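Local coordinates for PHB depolymerase (Penicillium funiculosum, PDB 2D81), which hydrolyses ester bonds of the biopolyester polyhydroxybutyrate and carries a bound trimer of (R)-3-hydroxybutyrate units in its substrate pocket, at residues S126-T131 / C160-A165; P138-G143 / N177-G182; G145-S148 / S154-I157; A167-I172 / S222-L227; R240-Q243 / Y247-W250. One frame throughout, in Å; residues are numbered along the deposited sequence.

In the fold
All five contacts belong to a circularly permuted alpha/beta hydrolase. Contacts 1 and 4 share helix 164-173: contact 1 ties the segment before it to edge strand 125-130, and contact 4 seats the helix itself on inner strand 221-227, their centres about 14 Å apart. Contacts 2 and 5, with centres about 9 Å apart, meet where Asn-180 N bonds to Lys-249 O, and Tyr-247 of contact 5 reaches His-224 of contact 4. Contact 3 closes the loop between strands 137-139 and 157-159. The Tyr-156 side chain of contact 3 is about 7 Å from the bound trimer, and that of Phe-241 in contact 5 about 11 Å.

Contact 1: residues S126-T131 / C160-A165; sequences SYVTTT and CNYDGA
Tyr-162, two residues ahead of helix 164-173, packs against Val-128 and Thr-130 of strand 125-130, an outermost strand of the central sheet of the alpha/beta hydrolase fold. The tight part is at the phenol end. Val-128 and Tyr-162 approach from opposite directions, and the CG1 methyl of Val-128 comes to 3.5 Å from Tyr-162 OH and to 3.9 Å from its CZ. Val-128 CG2 stays slightly farther off, 3.8 Å from the same Tyr-162 OH. That hydroxyl is also hydrogen-bonded to Tyr-94 OH on strand 92-98, which fixes the far end of the ring.

Nearer the ring base, Thr-130 OG1 sits over one face, 3.7 Å from Tyr-162 CD1. OG1 is anti to the carbonyl carbon and beside the backbone N (chi1 -65°), which puts it over the ring, and it is hydrogen-bonded to Trp-96 NE1; the Trp-96 ring also meets that of Tyr-162, the two planes being nearly parallel.

The contact slackens toward Cys-160, where the nearest approach is 4.2 Å from Thr-130 CG2 to Cys-160 O. Thr-129, between the two contact residues, turns away and is exposed. Beyond Tyr-162 the chain enters the helix through Asp-163 at the N-cap position, whose OD2 accepts a hydrogen bond from Gly-166 N.

Contact 2: residues P138-G143 / N177-G182; sequences PTDFNG and NARNTG
Asp-140 and Arg-179 each start with CG lodged between the backbone N and the carbonyl carbon (chi1 68° and 65°), and the arginine then runs out fully extended to meet the carboxylate end-on. The result is a bidentate salt bridge between the loop that follows strand 137-139 and the one that follows helix 164-173, at the surface of the alpha/beta hydrolase domain. Arg-179 NH1 donates to Asp-140 OD1 at 2.9 Å, almost straight and in the guanidinium plane. The second bond, from Arg-179 NH2 to Asp-140 OD2, measures 2.8 Å but is more bent and tilted from that plane. Both oxygens use their syn lone pairs, and the two flat groups are turned 36° against each other.

Arg-179 NH1 is shared between Asp-140 OD1 and Asp-163 OD1, so the arginine charge probably offsets two neighbouring carboxylates. An alanine in place of Asp-140 removes both carboxylate oxygens, which would probably leave NH2 without its acidic mate and the guanidinium freer to turn.

Next to Asp-140, Phe-141 receives Lys-249 in a cation-pi contact. Farther along the arginine segment, Asn-180 forms an Asx turn, its OD1 accepting from Gly-182 N at 2.8 Å with the donor above the carbonyl plane.

Contact 3: residues G145-S148 / S154-I157; sequences GDNS and SPYI
Asn-147 and Ile-157 are joined in two places. Ile-157 N donates to Asn-147 OD1 at 2.9 Å, the donor lying in the carbonyl plane of the amide, and Asn-147 N returns a weak bond to Ile-157 O at 3.2 Å. To reach in, the asparagine holds CG between its backbone N and carbonyl carbon (chi1 53°), which sets OD1 against the turning main chain of the second segment. The other end of the amide is engaged as well, ND2 donating to Leu-151 O within the same loop.

A water spans the outer side, donating to Gly-145 O at 3.0 Å and to Ser-154 O at 2.9 Å. Close by, the ring of Pro-155, which follows a cis peptide bond, presses its CD to 3.0 Å from Gly-145 O. The carboxylate carbon CG of Asp-146 lies 3.0 Å from Ile-157 O, and Asp-146 OD2 is 3.7 Å from Ile-157 CG2; the polar partner of OD2 is Asn-244 ND2.

Together these contacts bring the two limbs of the connection between strands 137-139 and 157-159, which form a small parallel sheet, together and close off the short loop between the limbs. Helix 234-237 covers one flank, with Ile-237 against Ser-154 and Pro-155. Tyr-156 bonds through its backbone to Phe-137 and lies beside Leu-231 and Gln-232, while Ile-157 CD1 packs on the start of helix 240-244.

Contact 4: residues A167-I172 / S222-L227; sequences AALKWI and SLHVAL
The imidazole of His-224 has Leu-169 on one face: its CD2 methyl stands 3.6 Å from the ring centroid, only 12° off the normal, a CH-pi contact almost over the centre. Ile-172 comes in obliquely, its CD1 ending 3.9 Å from His-224 CE1. Round the rim the ring nitrogens are both engaged, ND1 with Ser-14 OG and NE2 with Ser-16 OG. These two bonds to the neighbouring strand fix the ring's rotation and satisfy the polar atoms of a buried group. The ring of Tyr-247 also meets the imidazole, with CE2 of Tyr-247 3.6 Å from NE2 of His-224.

This is a helix-on-sheet contact of the alpha/beta hydrolase fold. Strand 221-227 runs in the interior of the sheet between strands 13-18 and 256-260, and helix 164-173 lies across one side of it, while Leu-223 and Val-225 point to the other side, where helix 301-314 packs. His-224 has CG anti to its own amide nitrogen (chi1 -174°), which carries the ring out from the strand toward the helix. Leu-169 and Ile-172, three residues apart and hence on the same side of the helix, then reach it with their terminal methyls.

Replacing His-224 with an alanine would probably strand the hydroxyls of Ser-14 and Ser-16 without their imidazole mates and open a gap beneath the Leu-169 methyl. Behind that methyl, the other branch of Leu-169, CD1, rests 3.7 Å from Trp-250 CB.

Contact 5: residues R240-Q243 / Y247-W250; sequences RFIQ and YNKW
From CB, the side chain of Asn-248 turns toward Ile-242. The first torsion puts CG beside its own backbone N (chi1 -60°), where it lies 3.8 Å from Ile-242 O. At the tip the amide divides: OD1 is hydrogen-bonded to Tyr-260 OH, while ND2 swings to 3.0 Å from Ile-242 O, at too poor an angle for a hydrogen bond. ND2 also lies 3.9 Å from the CG2 methyl of Ile-242.

The carbonyl of Ile-242 is instead served by a water, which donates to Ile-242 O at 2.8 Å and accepts from Asn-248 N at 2.9 Å. It thus bridges the backbones of two consecutive short helices, 240-244 and 247-251. On the apolar side the rings of Phe-241 and Tyr-247 meet loosely, CE2 of Phe-241 standing 4.3 Å from CE1 of Tyr-247, and Tyr-247 OH bonds on to Ser-16 OG.

The two helices pack against the central sheet: Phe-241, Ile-242 and Tyr-247 all touch Tyr-260 of strand 256-260, Asn-248 touches Tyr-209 of strand 205-210, and Tyr-247 and Trp-250 lie against helix 164-173 at Ala-165 and Leu-169.

Contact 1: residues S126-T131 / C160-A165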
# COMPACT_ATOMS: atom_id res chain seq x y z
N SER A 126 -3.57 0.46 15.24
CA SER A 126 -2.24 0.29 15.82
C SER A 126 -1.26 1.25 15.16
O SER A 126 -1.06 1.20 13.95
CB SER A 126 -1.75 -1.14 15.63
OG SER A 126 -0.44 -1.31 16.16
N TYR A 127 -0.67 2.14 15.95
CA TYR A 127 0.31 3.07 15.43
C TYR A 127 1.65 2.78 16.10
O TYR A 127 1.77 2.86 17.32
CB TYR A 127 -0.13 4.51 15.71
CG TYR A 127 0.73 5.59 15.07
CD1 TYR A 127 1.96 5.96 15.63
CD2 TYR A 127 0.29 6.26 13.93
CE1 TYR A 127 2.73 6.98 15.06
CE2 TYR A 127 1.05 7.28 13.35
CZ TYR A 127 2.27 7.63 13.92
OH TYR A 127 3.01 8.65 13.36
N VAL A 128 2.64 2.45 15.28
CA VAL A 128 3.93 1.99 15.78
C VAL A 128 5.07 2.88 15.28
O VAL A 128 5.13 3.24 14.10
CB VAL A 128 4.21 0.54 15.34
CG1 VAL A 128 5.58 0.09 15.84
CG2 VAL A 128 3.12 -0.37 15.88
N THR A 129 5.98 3.23 16.19
CA THR A 129 7.19 3.94 15.82
C THR A 129 8.40 3.07 16.14
O THR A 129 8.54 2.59 17.27
CB THR A 129 7.32 5.28 16.58
OG1 THR A 129 6.19 6.10 16.31
CG2 THR A 129 8.59 6.01 16.16
N THR A 130 9.26 2.86 15.16
CA THR A 130 10.53 2.18 15.40
C THR A 130 11.62 3.22 15.61
O THR A 130 11.93 4.01 14.72
CB THR A 130 10.91 1.26 14.23
OG1 THR A 130 9.95 0.20 14.13
CG2 THR A 130 12.30 0.66 14.45
N THR A 131 12.20 3.21 16.81
CA THR A 131 13.22 4.18 17.17
C THR A 131 14.47 4.01 16.31
O THR A 131 15.03 2.92 16.24
CB THR A 131 13.61 4.03 18.66
OG1 THR A 131 12.46 4.23 19.48
CG2 THR A 131 14.68 5.05 19.03
N CYS A 160 15.51 -3.64 10.09
CA CYS A 160 15.30 -2.68 11.17
C CYS A 160 15.02 -3.38 12.49
O CYS A 160 14.54 -2.76 13.44
CB CYS A 160 14.11 -1.77 10.84
SG CYS A 160 14.34 -0.68 9.40
N ASN A 161 15.34 -4.67 12.55
CA ASN A 161 15.04 -5.47 13.74
C ASN A 161 13.57 -5.32 14.10
O ASN A 161 13.19 -5.29 15.27
CB ASN A 161 15.93 -5.03 14.91
CG ASN A 161 15.80 -5.95 16.11
OD1 ASN A 161 15.85 -7.17 15.99
ND2 ASN A 161 15.64 -5.36 17.29
N TYR A 162 12.74 -5.21 13.07
CA TYR A 162 11.29 -5.12 13.25
C TYR A 162 10.59 -5.70 12.03
O TYR A 162 10.78 -5.22 10.91
CB TYR A 162 10.87 -3.66 13.44
CG TYR A 162 9.38 -3.47 13.58
CD1 TYR A 162 8.64 -2.84 12.57
CD2 TYR A 162 8.70 -3.90 14.72
CE1 TYR A 162 7.26 -2.65 12.70
CE2 TYR A 162 7.32 -3.71 14.86
CZ TYR A 162 6.61 -3.08 13.85
OH TYR A 162 5.25 -2.89 14.00
N ASP A 163 9.79 -6.73 12.26
CA ASP A 163 9.05 -7.40 11.20
C ASP A 163 7.80 -6.59 10.86
O ASP A 163 6.72 -6.84 11.39
CB ASP A 163 8.65 -8.80 11.67
CG ASP A 163 7.95 -9.60 10.59
OD1 ASP A 163 7.51 -10.73 10.89
OD2 ASP A 163 7.83 -9.12 9.44
N GLY A 164 7.96 -5.61 9.98
CA GLY A 164 6.86 -4.73 9.63
C GLY A 164 5.73 -5.43 8.90
O GLY A 164 4.56 -5.20 9.21
N ALA A 165 6.07 -6.27 7.94
CA ALA A 165 5.06 -7.00 7.17
C ALA A 165 4.21 -7.84 8.11
O ALA A 165 2.98 -7.84 8.03
CB ALA A 165 5.73 -7.88 6.12

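Contact 2: residues P138-G143 / N177-G182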
# COMPACT_ATOMS: atom_id res chain seq x y z
N PRO A 138 10.68 -1.56 6.95
CA PRO A 138 11.21 -2.31 8.09
C PRO A 138 10.97 -3.83 8.05
O PRO A 138 9.83 -4.29 8.02
CB PRO A 138 10.49 -1.67 9.27
CG PRO A 138 9.13 -1.39 8.69
CD PRO A 138 9.45 -0.84 7.31
N THR A 139 12.06 -4.59 8.06
CA THR A 139 11.97 -6.04 8.23
C THR A 139 12.87 -6.46 9.39
O THR A 139 13.52 -5.62 10.01
CB THR A 139 12.42 -6.79 6.97
OG1 THR A 139 13.85 -6.86 6.92
CG2 THR A 139 11.92 -6.08 5.72
N ASP A 140 12.91 -7.76 9.68
CA ASP A 140 13.79 -8.25 10.73
C ASP A 140 14.77 -9.29 10.20
O ASP A 140 15.26 -10.14 10.94
CB ASP A 140 12.97 -8.83 11.89
CG ASP A 140 12.24 -10.10 11.51
OD1 ASP A 140 11.92 -10.29 10.32
OD2 ASP A 140 11.97 -10.91 12.42
N PHE A 141 15.05 -9.22 8.90
CA PHE A 141 16.05 -10.10 8.30
C PHE A 141 16.89 -9.38 7.25
O PHE A 141 16.53 -8.30 6.78
CB PHE A 141 15.36 -11.33 7.71
CG PHE A 141 14.38 -11.03 6.61
CD1 PHE A 141 14.75 -11.15 5.27
CD2 PHE A 141 13.08 -10.63 6.91
CE1 PHE A 141 13.84 -10.88 4.25
CE2 PHE A 141 12.16 -10.36 5.89
CZ PHE A 141 12.54 -10.49 4.56
N ASN A 142 18.01 -9.99 6.90
CA ASN A 142 18.98 -9.38 6.00
C ASN A 142 18.68 -9.75 4.55
O ASN A 142 19.38 -10.56 3.94
CB ASN A 142 20.39 -9.83 6.38
CG ASN A 142 20.83 -9.28 7.72
OD1 ASN A 142 21.63 -9.89 8.43
ND2 ASN A 142 20.31 -8.11 8.08
N GLY A 143 17.63 -9.15 4.00
CA GLY A 143 17.28 -9.39 2.62
C GLY A 143 18.40 -9.00 1.67
O GLY A 143 19.13 -8.04 1.93
N ASN A 177 -1.03 -17.81 11.75
CA ASN A 177 -0.08 -18.87 12.02
C ASN A 177 1.34 -18.35 11.82
O ASN A 177 1.56 -17.43 11.04
CB ASN A 177 -0.33 -20.07 11.10
CG ASN A 177 -1.73 -20.61 11.21
OD1 ASN A 177 -2.26 -20.80 12.31
ND2 ASN A 177 -2.36 -20.88 10.07
N ALA A 178 2.29 -18.95 12.53
CA ALA A 178 3.68 -18.53 12.46
C ALA A 178 4.15 -18.47 11.01
O ALA A 178 3.79 -19.32 10.19
CB ALA A 178 4.55 -19.50 13.25
N ARG A 179 4.96 -17.47 10.70
CA ARG A 179 5.47 -17.29 9.34
C ARG A 179 6.40 -18.44 8.97
O ARG A 179 7.00 -19.08 9.84
CB ARG A 179 6.22 -15.97 9.22
CG ARG A 179 7.49 -15.92 10.06
CD ARG A 179 8.21 -14.59 9.87
NE ARG A 179 9.37 -14.49 10.75
CZ ARG A 179 10.20 -13.45 10.79
NH1 ARG A 179 10.00 -12.42 9.99
NH2 ARG A 179 11.23 -13.45 11.62
N ASN A 180 6.53 -18.68 7.67
CA ASN A 180 7.47 -19.66 7.14
C ASN A 180 8.84 -19.00 6.95
O ASN A 180 8.98 -18.10 6.14
CB ASN A 180 6.97 -20.18 5.79
CG ASN A 180 7.91 -21.20 5.18
OD1 ASN A 180 8.94 -21.54 5.76
ND2 ASN A 180 7.55 -21.69 4.00
N THR A 181 9.83 -19.47 7.70
CA THR A 181 11.16 -18.88 7.65
C THR A 181 12.09 -19.65 6.72
O THR A 181 13.28 -19.35 6.63
CB THR A 181 11.81 -18.83 9.05
OG1 THR A 181 11.88 -20.16 9.60
CG2 THR A 181 10.98 -17.95 9.99
N GLY A 182 11.53 -20.63 6.01
CA GLY A 182 12.33 -21.42 5.10
C GLY A 182 11.83 -21.34 3.67
O GLY A 182 11.35 -20.29 3.23

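Contact 3: residues G145-S148 / S154-I157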
# COMPACT_ATOMS: atom_id res chain seq x y z
N GLY A 145 20.79 -7.39 -0.59
CA GLY A 145 20.97 -6.04 -1.10
C GLY A 145 20.32 -4.94 -0.28
O GLY A 145 20.32 -3.77 -0.68
N ASP A 146 19.77 -5.30 0.88
CA ASP A 146 19.13 -4.33 1.76
C ASP A 146 20.09 -3.20 2.11
O ASP A 146 21.29 -3.42 2.28
CB ASP A 146 18.68 -4.99 3.07
CG ASP A 146 17.32 -5.67 2.96
OD1 ASP A 146 16.76 -6.04 4.01
OD2 ASP A 146 16.81 -5.85 1.83
N ASN A 147 19.56 -1.98 2.23
CA ASN A 147 20.32 -0.87 2.79
C ASN A 147 20.20 -0.89 4.31
O ASN A 147 19.29 -1.51 4.87
CB ASN A 147 19.79 0.46 2.26
CG ASN A 147 18.30 0.61 2.46
OD1 ASN A 147 17.51 -0.09 1.82
ND2 ASN A 147 17.90 1.52 3.35
N SER A 148 21.11 -0.20 4.98
CA SER A 148 21.06 -0.09 6.43
C SER A 148 19.77 0.62 6.85
O SER A 148 19.32 1.53 6.16
CB SER A 148 22.26 0.71 6.94
OG SER A 148 22.14 0.98 8.33
N SER A 154 18.54 3.23 -1.93
CA SER A 154 18.03 2.04 -2.60
C SER A 154 18.60 0.78 -1.94
O SER A 154 19.77 0.75 -1.56
CB SER A 154 18.39 2.06 -4.09
OG SER A 154 17.82 0.95 -4.77
N PRO A 155 17.79 -0.29 -1.84
CA PRO A 155 16.40 -0.44 -2.29
C PRO A 155 15.32 0.06 -1.33
O PRO A 155 14.14 -0.20 -1.54
CB PRO A 155 16.29 -1.93 -2.53
CG PRO A 155 17.06 -2.47 -1.36
CD PRO A 155 18.30 -1.58 -1.32
N TYR A 156 15.73 0.76 -0.28
CA TYR A 156 14.80 1.22 0.76
C TYR A 156 14.06 0.05 1.41
O TYR A 156 12.86 0.13 1.69
CB TYR A 156 13.81 2.23 0.18
CG TYR A 156 14.49 3.40 -0.49
CD1 TYR A 156 14.74 3.39 -1.86
CD2 TYR A 156 14.93 4.49 0.25
CE1 TYR A 156 15.41 4.44 -2.48
CE2 TYR A 156 15.60 5.55 -0.36
CZ TYR A 156 15.83 5.51 -1.72
OH TYR A 156 16.50 6.55 -2.34
N ILE A 157 14.78 -1.04 1.63
CA ILE A 157 14.29 -2.18 2.40
C ILE A 157 15.43 -2.57 3.34
O ILE A 157 16.56 -2.75 2.89
CB ILE A 157 13.96 -3.37 1.48
CG1 ILE A 157 12.97 -2.95 0.40
CG2 ILE A 157 13.38 -4.51 2.31
CD1 ILE A 157 12.78 -3.99 -0.69
O HOH W 1 21.70 -1.14 -0.52

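Contact 4: residues A167-I172 / S222-L227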
# COMPACT_ATOMS: atom_id res chain seq x y z
N ALA A 167 3.81 -7.44 11.38
CA ALA A 167 3.04 -6.58 12.27
C ALA A 167 1.77 -6.10 11.58
O ALA A 167 0.68 -6.15 12.15
CB ALA A 167 3.88 -5.39 12.70
N ALA A 168 1.91 -5.65 10.34
CA ALA A 168 0.76 -5.15 9.58
C ALA A 168 -0.27 -6.24 9.33
O ALA A 168 -1.47 -6.03 9.55
CB ALA A 168 1.23 -4.56 8.25
N LEU A 169 0.18 -7.40 8.87
CA LEU A 169 -0.75 -8.49 8.54
C LEU A 169 -1.43 -9.05 9.78
O LEU A 169 -2.63 -9.35 9.76
CB LEU A 169 -0.01 -9.61 7.80
CG LEU A 169 0.48 -9.26 6.39
CD1 LEU A 169 1.25 -10.44 5.81
CD2 LEU A 169 -0.71 -8.90 5.50
N LYS A 170 -0.68 -9.20 10.87
CA LYS A 170 -1.27 -9.66 12.11
C LYS A 170 -2.26 -8.64 12.67
O LYS A 170 -3.28 -9.02 13.23
CB LYS A 170 -0.19 -9.97 13.15
CG LYS A 170 0.56 -11.26 12.86
CD LYS A 170 1.52 -11.64 13.98
CE LYS A 170 2.68 -10.67 14.08
NZ LYS A 170 3.60 -11.06 15.19
N TRP A 171 -1.98 -7.35 12.51
CA TRP A 171 -2.92 -6.36 13.01
C TRP A 171 -4.21 -6.38 12.19
O TRP A 171 -5.31 -6.34 12.74
CB TRP A 171 -2.34 -4.94 12.96
CG TRP A 171 -3.28 -3.98 13.60
CD1 TRP A 171 -4.10 -3.08 12.98
CD2 TRP A 171 -3.58 -3.89 15.00
NE1 TRP A 171 -4.89 -2.44 13.90
CE2 TRP A 171 -4.59 -2.92 15.15
CE3 TRP A 171 -3.09 -4.54 16.14
CZ2 TRP A 171 -5.13 -2.58 16.39
CZ3 TRP A 171 -3.62 -4.21 17.38
CH2 TRP A 171 -4.63 -3.23 17.50
N ILE A 172 -4.06 -6.46 10.87
CA ILE A 172 -5.22 -6.43 9.98
C ILE A 172 -6.08 -7.68 10.12
O ILE A 172 -7.31 -7.59 10.18
CB ILE A 172 -4.77 -6.25 8.52
CG1 ILE A 172 -4.11 -4.88 8.35
CG2 ILE A 172 -5.96 -6.39 7.57
CD1 ILE A 172 -3.48 -4.64 6.99
N SER A 222 -7.36 -15.50 1.62
CA SER A 222 -7.51 -14.06 1.73
C SER A 222 -6.59 -13.37 0.72
O SER A 222 -5.81 -14.03 0.04
CB SER A 222 -7.16 -13.59 3.14
OG SER A 222 -5.85 -13.99 3.50
N LEU A 223 -6.68 -12.04 0.65
CA LEU A 223 -5.88 -11.28 -0.29
C LEU A 223 -5.38 -9.98 0.34
O LEU A 223 -6.17 -9.17 0.82
CB LEU A 223 -6.70 -10.95 -1.54
CG LEU A 223 -6.06 -10.00 -2.57
CD1 LEU A 223 -4.84 -10.64 -3.20
CD2 LEU A 223 -7.09 -9.66 -3.64
N HIS A 224 -4.07 -9.80 0.33
CA HIS A 224 -3.46 -8.53 0.73
C HIS A 224 -2.73 -7.94 -0.46
O HIS A 224 -1.94 -8.62 -1.12
CB HIS A 224 -2.47 -8.75 1.88
CG HIS A 224 -1.91 -7.49 2.45
ND1 HIS A 224 -2.65 -6.64 3.24
CD2 HIS A 224 -0.69 -6.92 2.32
CE1 HIS A 224 -1.90 -5.60 3.58
NE2 HIS A 224 -0.71 -5.75 3.04
N VAL A 225 -2.99 -6.66 -0.73
CA VAL A 225 -2.30 -5.93 -1.78
C VAL A 225 -1.16 -5.14 -1.14
O VAL A 225 -1.40 -4.34 -0.23
CB VAL A 225 -3.26 -4.96 -2.50
CG1 VAL A 225 -2.54 -4.24 -3.63
CG2 VAL A 225 -4.46 -5.73 -3.04
N ALA A 226 0.06 -5.38 -1.59
CA ALA A 226 1.23 -4.68 -1.05
C ALA A 226 1.85 -3.76 -2.09
O ALA A 226 2.22 -4.20 -3.18
CB ALA A 226 2.26 -5.70 -0.56
N LEU A 227 1.97 -2.48 -1.75
CA LEU A 227 2.41 -1.47 -2.71
C LEU A 227 3.81 -0.93 -2.43
O LEU A 227 4.06 -0.34 -1.39
CB LEU A 227 1.41 -0.30 -2.72
CG LEU A 227 -0.03 -0.65 -3.09
CD1 LEU A 227 -0.92 0.57 -2.86
CD2 LEU A 227 -0.10 -1.10 -4.55

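Contact 5: residues R240-Q243 / Y247-W250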
# COMPACT_ATOMS: atom_id res chain seq x y z
N ARG A 240 13.11 -7.37 -5.67
CA ARG A 240 13.53 -7.16 -4.29
C ARG A 240 12.42 -6.75 -3.33
O ARG A 240 12.45 -7.12 -2.16
CB ARG A 240 14.68 -6.15 -4.23
CG ARG A 240 16.00 -6.71 -4.74
CD ARG A 240 17.18 -5.86 -4.29
NE ARG A 240 18.44 -6.34 -4.84
CZ ARG A 240 18.96 -7.55 -4.61
NH1 ARG A 240 18.31 -8.41 -3.83
NH2 ARG A 240 20.12 -7.89 -5.15
N PHE A 241 11.43 -5.98 -3.79
CA PHE A 241 10.34 -5.64 -2.89
C PHE A 241 9.50 -6.88 -2.63
O PHE A 241 9.09 -7.15 -1.50
CB PHE A 241 9.45 -4.53 -3.47
CG PHE A 241 8.47 -3.96 -2.47
CD1 PHE A 241 8.83 -2.89 -1.66
CD2 PHE A 241 7.20 -4.52 -2.32
CE1 PHE A 241 7.93 -2.38 -0.71
CE2 PHE A 241 6.31 -4.02 -1.37
CZ PHE A 241 6.67 -2.95 -0.57
N ILE A 242 9.24 -7.64 -3.69
CA ILE A 242 8.43 -8.85 -3.58
C ILE A 242 9.04 -9.84 -2.60
O ILE A 242 8.33 -10.51 -1.85
CB ILE A 242 8.26 -9.51 -4.96
CG1 ILE A 242 7.44 -8.59 -5.87
CG2 ILE A 242 7.58 -10.88 -4.82
CD1 ILE A 242 7.49 -8.95 -7.33
N GLN A 243 10.37 -9.94 -2.60
CA GLN A 243 11.06 -10.97 -1.82
C GLN A 243 11.60 -10.50 -0.48
O GLN A 243 11.60 -11.26 0.49
CB GLN A 243 12.21 -11.56 -2.64
CG GLN A 243 11.77 -12.27 -3.91
CD GLN A 243 12.94 -12.88 -4.65
OE1 GLN A 243 13.89 -12.19 -5.00
NE2 GLN A 243 12.86 -14.19 -4.89
N TYR A 247 6.36 -10.15 3.39
CA TYR A 247 4.93 -10.46 3.34
C TYR A 247 4.71 -11.94 3.06
O TYR A 247 3.85 -12.58 3.67
CB TYR A 247 4.21 -9.67 2.25
CG TYR A 247 4.09 -8.18 2.50
CD1 TYR A 247 5.05 -7.29 2.02
CD2 TYR A 247 2.99 -7.66 3.18
CE1 TYR A 247 4.91 -5.92 2.20
CE2 TYR A 247 2.84 -6.29 3.37
CZ TYR A 247 3.81 -5.43 2.87
OH TYR A 247 3.67 -4.07 3.04
N ASN A 248 5.48 -12.48 2.12
CA ASN A 248 5.22 -13.82 1.62
C ASN A 248 5.44 -14.87 2.69
O ASN A 248 4.78 -15.91 2.70
CB ASN A 248 6.11 -14.13 0.41
CG ASN A 248 5.86 -13.17 -0.74
OD1 ASN A 248 4.81 -12.54 -0.83
ND2 ASN A 248 6.83 -13.07 -1.65
N LYS A 249 6.37 -14.61 3.61
CA LYS A 249 6.64 -15.53 4.71
C LYS A 249 5.39 -15.77 5.54
O LYS A 249 5.13 -16.90 5.97
CB LYS A 249 7.75 -14.96 5.61
CG LYS A 249 9.08 -14.76 4.91
CD LYS A 249 10.13 -14.23 5.87
CE LYS A 249 11.47 -14.07 5.18
NZ LYS A 249 11.98 -15.37 4.66
N TRP A 250 4.62 -14.71 5.77
CA TRP A 250 3.38 -14.81 6.53
C TRP A 250 2.23 -15.36 5.69
O TRP A 250 1.44 -16.18 6.16
CB TRP A 250 3.00 -13.44 7.11
CG TRP A 250 3.89 -13.02 8.23
CD1 TRP A 250 5.01 -12.24 8.15
CD2 TRP A 250 3.78 -13.41 9.60
NE1 TRP A 250 5.60 -12.12 9.39
CE2 TRP A 250 4.87 -12.84 10.29
CE3 TRP A 250 2.86 -14.20 10.31
CZ2 TRP A 250 5.06 -13.02 11.67
CZ3 TRP A 250 3.06 -14.39 11.68
CH2 TRP A 250 4.15 -13.80 12.34
O HOH W 2 7.69 -11.00 0.86